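Local coordinates for organic hydroperoxide resistance protein (Deinococcus radiodurans, PDB 1USP), which probably detoxifies organic hydroperoxides by reducing them to the corresponding alcohols, as in other members of the OsmC/Ohr family, at residues A[83-88]-A[92-97]. Sequence-based numbering, arbitrary orientation.
Sequences VGLQKA and FALDVE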
ATOM      1  N   VAL A  83       7.852   5.285   4.752  1.00 19.14           N
ATOM      2  CA  VAL A  83       7.304   4.102   5.386  1.00 19.35           C
ATOM      3  C   VAL A  83       8.453   3.182   5.790  1.00 22.38           C
ATOM      4  O   VAL A  83       9.161   2.652   4.930  1.00 23.11           O
ATOM      5  CB  VAL A  83       6.373   3.349   4.436  1.00 18.39           C
ATOM      6  CG1 VAL A  83       5.794   2.121   5.113  1.00 19.17           C
ATOM      7  CG2 VAL A  83       5.265   4.269   3.951  1.00 17.48           C
ATOM      8  N   GLY A  84       8.625   3.008   7.094  1.00 23.23           N
ATOM      9  CA  GLY A  84       9.678   2.174   7.652  1.00 24.25           C
ATOM     10  C   GLY A  84       9.126   0.885   8.216  1.00 24.86           C
ATOM     11  O   GLY A  84       8.019   0.852   8.759  1.00 27.28           O
ATOM     12  N   LEU A  85       9.883  -0.187   8.047  1.00 24.64           N
ATOM     13  CA  LEU A  85       9.569  -1.475   8.632  1.00 24.70           C
ATOM     14  C   LEU A  85      10.296  -1.586   9.962  1.00 25.75           C
ATOM     15  O   LEU A  85      11.509  -1.392  10.033  1.00 24.81           O
ATOM     16  CB  LEU A  85      10.006  -2.608   7.703  1.00 25.27           C
ATOM     17  CG  LEU A  85       9.588  -4.009   8.143  1.00 27.35           C
ATOM     18  CD1 LEU A  85       8.069  -4.154   8.081  1.00 26.89           C
ATOM     19  CD2 LEU A  85      10.272  -5.065   7.306  1.00 29.91           C
ATOM     20  N   GLN A  86       9.546  -1.896  11.007  1.00 27.79           N
ATOM     21  CA  GLN A  86      10.094  -2.070  12.341  1.00 31.65           C
ATOM     22  C   GLN A  86       9.790  -3.489  12.801  1.00 33.71           C
ATOM     23  O   GLN A  86       8.727  -4.025  12.505  1.00 34.48           O
ATOM     24  CB  GLN A  86       9.478  -1.046  13.303  1.00 32.80           C
ATOM     25  CG  GLN A  86       9.906   0.393  13.051  1.00 34.69           C
ATOM     26  CD  GLN A  86       9.427   1.365  14.132  1.00 37.73           C
ATOM     27  OE1 GLN A  86       8.720   0.971  15.058  1.00 39.27           O
ATOM     28  NE2 GLN A  86       9.801   2.638  14.001  1.00 38.24           N
ATOM     29  N   LYS A  87      10.740  -4.115  13.487  1.00 36.49           N
ATOM     30  CA  LYS A  87      10.513  -5.421  14.095  1.00 39.29           C
ATOM     31  C   LYS A  87       9.847  -5.188  15.448  1.00 41.57           C
ATOM     32  O   LYS A  87      10.245  -4.297  16.201  1.00 42.46           O
ATOM     33  CB  LYS A  87      11.824  -6.204  14.264  1.00 40.48           C
ATOM     34  CG  LYS A  87      12.395  -6.777  12.961  1.00 42.79           C
ATOM     35  CD  LYS A  87      13.189  -8.080  13.187  1.00 44.31           C
ATOM     36  CE  LYS A  87      12.990  -9.105  12.061  1.00 45.10           C
ATOM     37  NZ  LYS A  87      11.972 -10.167  12.387  1.00 44.23           N
ATOM     38  N   ALA A  88       8.837  -5.997  15.739  1.00 43.36           N
ATOM     39  CA  ALA A  88       8.031  -5.864  16.949  1.00 44.67           C
ATOM     40  C   ALA A  88       7.816  -7.261  17.530  1.00 44.60           C
ATOM     41  O   ALA A  88       6.717  -7.815  17.452  1.00 45.76           O
ATOM     42  CB  ALA A  88       6.687  -5.197  16.619  1.00 44.82           C
ATOM     43  N   PHE A  92       5.731  -7.509  12.864  1.00 31.63           N
ATOM     44  CA  PHE A  92       6.310  -6.353  12.219  1.00 29.80           C
ATOM     45  C   PHE A  92       5.306  -5.211  12.324  1.00 28.38           C
ATOM     46  O   PHE A  92       4.093  -5.441  12.500  1.00 28.26           O
ATOM     47  CB  PHE A  92       6.611  -6.658  10.747  1.00 29.87           C
ATOM     48  CG  PHE A  92       7.740  -7.622  10.539  1.00 31.32           C
ATOM     49  CD1 PHE A  92       7.502  -8.995  10.491  1.00 32.03           C
ATOM     50  CD2 PHE A  92       9.044  -7.157  10.385  1.00 32.39           C
ATOM     51  CE1 PHE A  92       8.554  -9.903  10.290  1.00 32.88           C
ATOM     52  CE2 PHE A  92      10.104  -8.051  10.182  1.00 33.11           C
ATOM     53  CZ  PHE A  92       9.858  -9.433  10.142  1.00 33.05           C
ATOM     54  N   ALA A  93       5.811  -3.985  12.222  1.00 27.02           N
ATOM     55  CA  ALA A  93       4.966  -2.790  12.232  1.00 26.34           C
ATOM     56  C   ALA A  93       5.484  -1.735  11.262  1.00 25.33           C
ATOM     57  O   ALA A  93       6.676  -1.663  10.999  1.00 25.50           O
ATOM     58  CB  ALA A  93       4.893  -2.200  13.616  1.00 26.36           C
ATOM     59  N   LEU A  94       4.573  -0.907  10.764  1.00 24.27           N
ATOM     60  CA  LEU A  94       4.912   0.186   9.868  1.00 24.16           C
ATOM     61  C   LEU A  94       5.051   1.485  10.641  1.00 25.10           C
ATOM     62  O   LEU A  94       4.261   1.788  11.536  1.00 26.26           O
ATOM     63  CB  LEU A  94       3.840   0.351   8.781  1.00 23.02           C
ATOM     64  CG  LEU A  94       3.664  -0.869   7.870  1.00 22.76           C
ATOM     65  CD1 LEU A  94       2.612  -0.585   6.823  1.00 22.87           C
ATOM     66  CD2 LEU A  94       4.969  -1.298   7.193  1.00 23.61           C
ATOM     67  N   ASP A  95       6.059   2.247  10.258  1.00 23.82           N
ATOM     68  CA  ASP A  95       6.308   3.567  10.773  1.00 25.99           C
ATOM     69  C   ASP A  95       6.079   4.526   9.600  1.00 24.24           C
ATOM     70  O   ASP A  95       6.638   4.337   8.526  1.00 25.15           O
ATOM     71  CB  ASP A  95       7.741   3.592  11.312  1.00 28.59           C
ATOM     72  CG  ASP A  95       8.218   4.966  11.680  1.00 31.35           C
ATOM     73  OD1 ASP A  95       7.681   5.559  12.639  1.00 31.01           O
ATOM     74  OD2 ASP A  95       9.174   5.503  11.084  1.00 34.94           O
ATOM     75  N   VAL A  96       5.227   5.527   9.773  1.00 21.64           N
ATOM     76  CA  VAL A  96       4.817   6.366   8.650  1.00 21.44           C
ATOM     77  C   VAL A  96       4.911   7.865   8.922  1.00 20.93           C
ATOM     78  O   VAL A  96       4.400   8.352   9.919  1.00 20.89           O
ATOM     79  CB  VAL A  96       3.357   6.061   8.246  1.00 21.06           C
ATOM     80  CG1 VAL A  96       2.884   7.005   7.118  1.00 21.33           C
ATOM     81  CG2 VAL A  96       3.220   4.609   7.813  1.00 22.25           C
ATOM     82  N   GLU A  97       5.538   8.602   8.022  1.00 21.16           N
ATOM     83  CA  GLU A  97       5.382  10.056   8.033  1.00 20.61           C
ATOM     84  C   GLU A  97       5.003  10.580   6.681  1.00 18.93           C
ATOM     85  O   GLU A  97       5.400  10.034   5.648  1.00 19.44           O
ATOM     86  CB  GLU A  97       6.584  10.776   8.632  1.00 22.79           C
ATOM     87  CG  GLU A  97       7.893  10.686   7.912  1.00 26.70           C
ATOM     88  CD  GLU A  97       8.979  11.489   8.628  1.00 29.85           C
ATOM     89  OE1 GLU A  97       9.717  12.227   7.968  1.00 31.29           O
ATOM     90  OE2 GLU A  97       9.101  11.381   9.863  1.00 31.81           O
TER
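Phe-92 extends its ring across the strand pairing against Leu-85, meeting it obliquely: Leu-85 CG lies 3.9 Å from Phe-92 CD2, and both leucine methyls also meet that side of the ring. The torsion at Phe-92 (chi1 -70°) sets CG anti to its carbonyl carbon, turning the ring toward the facing strand, between the side chains of Leu-85 and Lys-87. Lys-87 runs alongside it, pointing the same way; its chain bends near the end and brings NZ obliquely to 3.2 Å from Phe-92 CZ. On the same face Leu-94 CD2 reaches Val-83 CG1 at 4.1 Å, and helix 46-68 packs against Val-83 and Leu-85. On the other face the Gln-86 amide crosses Asp-95, its plane 17° from the carboxylate, and NE2 comes within 3.5 Å of Asp-95 CB without bonding to the acid. Both polar ends have outside partners: Asp-95 forms a salt bridge with Arg-134, and Gln-86 NE2 and Asp-95 OD2 each bond a polar side chain of another chain. Two hydrogen-bonded pairs fix the register: Gly-84 N donates to Asp-95 O at 2.8 Å and Gln-86 N to Ala-93 O at 2.9 Å, with Asp-95 N returning a bond to Gly-84 O and Ala-93 N to Gln-86 O. With strand directions 152° apart, this is a twisted antiparallel beta hairpin, extended through residues 83-85 into a sheet continuing across the subunit interface, consistent with the intertwined OsmC/Ohr dimer.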